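Local coordinates for TRAP dicarboxylate transporter-DctP subunit (Desulfovibrio salexigens, PDB 4N6D), which probably binds a small organic solute, such as a carboxylate, in the periplasm and delivers it to a TRAP membrane transporter, at residues I30-P38 and Q87-L95. Sequence-based numbering, arbitrary orientation.
With EDO (1,2-ethanediol), chain E.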
ATOM      1  N   ILE A  30      17.443   4.544 -25.650  1.00 16.22           N
ATOM      2  CA  ILE A  30      17.273   3.594 -24.555  1.00 14.41           C
ATOM      3  C   ILE A  30      15.794   3.317 -24.453  1.00 14.08           C
ATOM      4  O   ILE A  30      14.990   4.254 -24.389  1.00 12.03           O
ATOM      5  CB  ILE A  30      17.766   4.197 -23.212  1.00 14.91           C
ATOM      6  CG1 ILE A  30      19.280   4.439 -23.233  1.00 16.23           C
ATOM      7  CG2 ILE A  30      17.423   3.280 -22.054  1.00 17.11           C
ATOM      8  CD1 ILE A  30      19.749   5.372 -22.122  1.00 18.91           C
ATOM      9  N   SER A  31      15.425   2.041 -24.459  1.00 12.35           N
ATOM     10  CA  SER A  31      14.025   1.649 -24.460  1.00 11.25           C
ATOM     11  C   SER A  31      13.810   0.724 -23.279  1.00 14.22           C
ATOM     12  O   SER A  31      14.517  -0.274 -23.131  1.00 14.98           O
ATOM     13  CB  SER A  31      13.672   0.923 -25.758  1.00 15.93           C
ATOM     14  OG  SER A  31      12.277   0.616 -25.831  1.00 18.21           O
ATOM     15  N   LEU A  32      12.859   1.062 -22.418  1.00 12.03           N
ATOM     16  CA  LEU A  32      12.620   0.265 -21.219  1.00 10.90           C
ATOM     17  C   LEU A  32      11.177  -0.230 -21.163  1.00 10.11           C
ATOM     18  O   LEU A  32      10.243   0.559 -21.331  1.00 13.17           O
ATOM     19  CB  LEU A  32      12.886   1.106 -19.987  1.00  9.78           C
ATOM     20  CG  LEU A  32      14.297   1.680 -19.873  1.00 11.47           C
ATOM     21  CD1 LEU A  32      14.374   2.705 -18.765  1.00 12.49           C
ATOM     22  CD2 LEU A  32      15.297   0.543 -19.687  1.00 15.88           C
ATOM     23  N   SER A  33      10.986  -1.507 -20.859  1.00  7.37           N
ATOM     24  CA  SER A  33       9.659  -2.046 -20.618  1.00  7.31           C
ATOM     25  C   SER A  33       9.346  -2.013 -19.120  1.00  7.34           C
ATOM     26  O   SER A  33      10.223  -2.257 -18.304  1.00  8.69           O
ATOM     27  CB  SER A  33       9.557  -3.489 -21.125  1.00  8.59           C
ATOM     28  OG  SER A  33      10.580  -4.265 -20.516  1.00 11.74           O
ATOM     29  N   TYR A  34       8.095  -1.708 -18.775  1.00  6.97           N
ATOM     30  CA  TYR A  34       7.679  -1.545 -17.393  1.00  7.37           C
ATOM     31  C   TYR A  34       6.432  -2.411 -17.189  1.00  7.52           C
ATOM     32  O   TYR A  34       5.336  -2.107 -17.692  1.00  9.76           O
ATOM     33  CB  TYR A  34       7.462  -0.041 -17.146  1.00  9.03           C
ATOM     34  CG  TYR A  34       7.247   0.433 -15.729  1.00  7.15           C
ATOM     35  CD1 TYR A  34       7.736   1.662 -15.337  1.00  8.06           C
ATOM     36  CD2 TYR A  34       6.508  -0.295 -14.807  1.00  7.26           C
ATOM     37  CE1 TYR A  34       7.509   2.160 -14.056  1.00  8.34           C
ATOM     38  CE2 TYR A  34       6.291   0.193 -13.521  1.00  7.34           C
ATOM     39  CZ  TYR A  34       6.787   1.428 -13.162  1.00  9.76           C
ATOM     40  OH  TYR A  34       6.579   1.963 -11.911  1.00  9.15           O
ATOM     41  N   ALA A  35       6.630  -3.536 -16.501  1.00  7.60           N
ATOM     42  CA  ALA A  35       5.559  -4.485 -16.214  1.00  9.03           C
ATOM     43  C   ALA A  35       4.812  -4.060 -14.959  1.00 10.02           C
ATOM     44  O   ALA A  35       5.413  -3.582 -14.013  1.00  8.04           O
ATOM     45  CB  ALA A  35       6.131  -5.887 -16.038  1.00  8.55           C
ATOM     46  N   ASN A  36       3.501  -4.254 -14.961  1.00  9.43           N
ATOM     47  CA  ASN A  36       2.676  -3.918 -13.813  1.00  7.94           C
ATOM     48  C   ASN A  36       1.488  -4.864 -13.764  1.00 13.95           C
ATOM     49  O   ASN A  36       0.806  -5.039 -14.762  1.00 15.73           O
ATOM     50  CB  ASN A  36       2.228  -2.462 -13.929  1.00 10.15           C
ATOM     51  CG  ASN A  36       2.233  -1.747 -12.613  1.00  9.37           C
ATOM     52  OD1 ASN A  36       1.889  -2.328 -11.578  1.00 12.51           O
ATOM     53  ND2 ASN A  36       2.623  -0.474 -12.639  1.00  7.69           N
ATOM     54  N   PHE A  37       1.237  -5.485 -12.620  1.00 11.92           N
ATOM     55  CA  PHE A  37       0.268  -6.568 -12.568  1.00  9.86           C
ATOM     56  C   PHE A  37      -1.232  -6.141 -12.515  1.00 10.82           C
ATOM     57  O   PHE A  37      -2.087  -6.819 -13.105  1.00 13.76           O
ATOM     58  CB  PHE A  37       0.599  -7.532 -11.424  1.00 10.97           C
ATOM     59  CG  PHE A  37       0.397  -6.949 -10.064  1.00 12.30           C
ATOM     60  CD1 PHE A  37      -0.867  -6.944  -9.471  1.00  9.88           C
ATOM     61  CD2 PHE A  37       1.461  -6.389  -9.374  1.00 14.08           C
ATOM     62  CE1 PHE A  37      -1.055  -6.388  -8.216  1.00 15.71           C
ATOM     63  CE2 PHE A  37       1.278  -5.822  -8.124  1.00 14.49           C
ATOM     64  CZ  PHE A  37       0.012  -5.823  -7.545  1.00 19.12           C
ATOM     65  N   PRO A  38      -1.547  -5.034 -11.828  1.00 11.57           N
ATOM     66  CA  PRO A  38      -2.960  -4.689 -11.665  1.00 10.03           C
ATOM     67  C   PRO A  38      -3.522  -3.965 -12.884  1.00 10.44           C
ATOM     68  O   PRO A  38      -2.761  -3.599 -13.786  1.00 12.67           O
ATOM     69  CB  PRO A  38      -2.949  -3.743 -10.462  1.00 16.07           C
ATOM     70  CG  PRO A  38      -1.659  -3.041 -10.562  1.00 10.64           C
ATOM     71  CD  PRO A  38      -0.663  -4.044 -11.171  1.00 10.30           C
ATOM     72  N   GLN A  87      13.155 -10.174 -18.659  1.00 12.21           N
ATOM     73  CA  GLN A  87      11.952 -10.257 -19.473  1.00 10.46           C
ATOM     74  C   GLN A  87      11.236  -8.922 -19.516  1.00 12.58           C
ATOM     75  O   GLN A  87      10.578  -8.586 -20.516  1.00 11.61           O
ATOM     76  CB  GLN A  87      10.991 -11.285 -18.917  1.00 17.73           C
ATOM     77  CG  GLN A  87      11.342 -12.689 -19.225  1.00 31.32           C
ATOM     78  CD  GLN A  87      10.291 -13.616 -18.686  1.00 33.27           C
ATOM     79  OE1 GLN A  87       9.125 -13.534 -19.076  1.00 37.17           O
ATOM     80  NE2 GLN A  87      10.681 -14.474 -17.754  1.00 35.34           N
ATOM     81  N   ALA A  88      11.337  -8.178 -18.410  1.00 12.34           N
ATOM     82  CA  ALA A  88      10.965  -6.777 -18.379  1.00  9.64           C
ATOM     83  C   ALA A  88      12.114  -6.035 -17.741  1.00 10.97           C
ATOM     84  O   ALA A  88      12.831  -6.600 -16.920  1.00 10.09           O
ATOM     85  CB  ALA A  88       9.700  -6.537 -17.574  1.00 10.19           C
ATOM     86  N   ASP A  89      12.303  -4.775 -18.117  1.00  7.32           N
ATOM     87  CA  ASP A  89      13.333  -3.964 -17.482  1.00  7.78           C
ATOM     88  C   ASP A  89      12.938  -3.523 -16.082  1.00  8.49           C
ATOM     89  O   ASP A  89      13.788  -3.414 -15.200  1.00  7.75           O
ATOM     90  CB  ASP A  89      13.687  -2.737 -18.330  1.00  8.63           C
ATOM     91  CG  ASP A  89      14.247  -3.130 -19.705  1.00 11.15           C
ATOM     92  OD1 ASP A  89      15.379  -3.669 -19.754  1.00 12.84           O
ATOM     93  OD2 ASP A  89      13.545  -2.912 -20.720  1.00 10.67           O
ATOM     94  N   ILE A  90      11.651  -3.278 -15.894  1.00  6.45           N
ATOM     95  CA  ILE A  90      11.116  -2.700 -14.671  1.00  6.23           C
ATOM     96  C   ILE A  90       9.832  -3.399 -14.330  1.00  8.37           C
ATOM     97  O   ILE A  90       9.098  -3.843 -15.219  1.00  9.01           O
ATOM     98  CB  ILE A  90      10.807  -1.185 -14.869  1.00  7.04           C
ATOM     99  CG1 ILE A  90      12.067  -0.425 -15.259  1.00  8.10           C
ATOM    100  CG2 ILE A  90      10.157  -0.591 -13.605  1.00  8.52           C
ATOM    101  CD1 ILE A  90      11.753   1.009 -15.749  1.00 10.50           C
ATOM    102  N   GLY A  91       9.563  -3.547 -13.046  1.00  6.48           N
ATOM    103  CA  GLY A  91       8.323  -4.162 -12.602  1.00  6.68           C
ATOM    104  C   GLY A  91       7.874  -3.634 -11.250  1.00  6.46           C
ATOM    105  O   GLY A  91       8.670  -3.054 -10.504  1.00  6.83           O
ATOM    106  N   CYS A  92       6.590  -3.844 -10.968  1.00  6.82           N
ATOM    107  CA  CYS A  92       5.923  -3.416  -9.727  1.00  5.88           C
ATOM    108  C   CYS A  92       5.614  -4.609  -8.837  1.00  8.02           C
ATOM    109  O   CYS A  92       4.916  -5.562  -9.248  1.00  9.13           O
ATOM    110  CB  CYS A  92       4.628  -2.705 -10.067  1.00 10.67           C
ATOM    111  SG  CYS A  92       3.743  -2.079  -8.594  1.00  9.72           S
ATOM    112  N   VAL A  93       6.126  -4.550  -7.614  1.00  7.63           N
ATOM    113  CA  VAL A  93       5.962  -5.631  -6.658  1.00  6.55           C
ATOM    114  C   VAL A  93       5.132  -5.195  -5.455  1.00  7.78           C
ATOM    115  O   VAL A  93       5.438  -4.198  -4.818  1.00  8.84           O
ATOM    116  CB  VAL A  93       7.318  -6.144  -6.178  1.00  8.49           C
ATOM    117  CG1 VAL A  93       7.142  -7.251  -5.138  1.00 10.49           C
ATOM    118  CG2 VAL A  93       8.167  -6.637  -7.366  1.00 12.66           C
ATOM    119  N   SER A  94       4.093  -5.963  -5.142  1.00  8.91           N
ATOM    120  CA  SER A  94       3.349  -5.812  -3.895  1.00  8.10           C
ATOM    121  C   SER A  94       4.021  -6.708  -2.867  1.00  6.77           C
ATOM    122  O   SER A  94       3.933  -7.922  -2.951  1.00  8.28           O
ATOM    123  CB  SER A  94       1.892  -6.230  -4.089  1.00 10.13           C
ATOM    124  OG  SER A  94       1.167  -6.127  -2.868  1.00 11.27           O
ATOM    125  N   LEU A  95       4.713  -6.120  -1.898  1.00  8.72           N
ATOM    126  CA  LEU A  95       5.572  -6.925  -1.035  1.00  9.14           C
ATOM    127  C   LEU A  95       4.813  -7.998  -0.252  1.00  9.84           C
ATOM    128  O   LEU A  95       5.349  -9.072  -0.006  1.00  8.39           O
ATOM    129  CB  LEU A  95       6.367  -6.052  -0.060  1.00  7.93           C
ATOM    130  CG  LEU A  95       7.107  -4.849  -0.644  1.00  6.19           C
ATOM    131  CD1 LEU A  95       7.939  -4.180   0.476  1.00 10.44           C
ATOM    132  CD2 LEU A  95       8.024  -5.229  -1.809  1.00  7.77           C
TER
HETATM  133  C1  EDO E 404       3.195  -8.980  -7.410  1.00 21.55           C
HETATM  134  O1  EDO E 404       3.740  -8.596  -6.149  1.00 15.66           O
HETATM  135  C2  EDO E 404       4.343  -8.840  -8.387  1.00 18.59           C
HETATM  136  O2  EDO E 404       5.476  -9.490  -7.784  1.00 21.99           O
HETATM  137  O   HOH W   1      13.852  -3.345 -23.259  1.00 22.87           O
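S31 meets D89 through a water that donates to the carbonyl oxygen of S31 and to OD2 of D89. L32 follows with CD2 across the D89 side chain at about a right angle. At S33 the aspartate substitutes for a strand partner: the N of S33 donates to OD2 of D89 over 2.9 Å, nearly straight at 167° and on the anti lone pair. Serine suits this place because OG, set between its own N and carbonyl carbon (chi1 56°), accepts the N-H of D89 at 3.0 Å, so side chain and backbone bond reciprocally. The other carboxylate oxygen, OD1, is held by S243. Backbone pairing begins with a bent bond from the N of I90 to the O of S33, then the N of A35 on the O of I90 at 2.8 Å. Beside that pair, beta-branched I90 has CG2 anti to its backbone N, over the centre of the Y34 ring, 3.6 Å from the centroid; Q47 binds the hydroxyl. A35 is small enough for its CB to meet CB of A88, and its O takes a weak bond from the N of C92 and a CA-H...O contact from G91. Beyond, OD1 of N36 lies 3.2 Å from CB of C92, buried without a hydrogen-bonding partner, whereas ND2 of N36 donates to the O of P44. F37 turns its ring edge to the O of C92, and ethanediol, bonded to the N of S94, touches the same ring. Strands 30-35 and 90-94 thus run parallel in the five-stranded mixed sheet, whose 2-1-3-5-4 order is characteristic of type II periplasmic binding proteins.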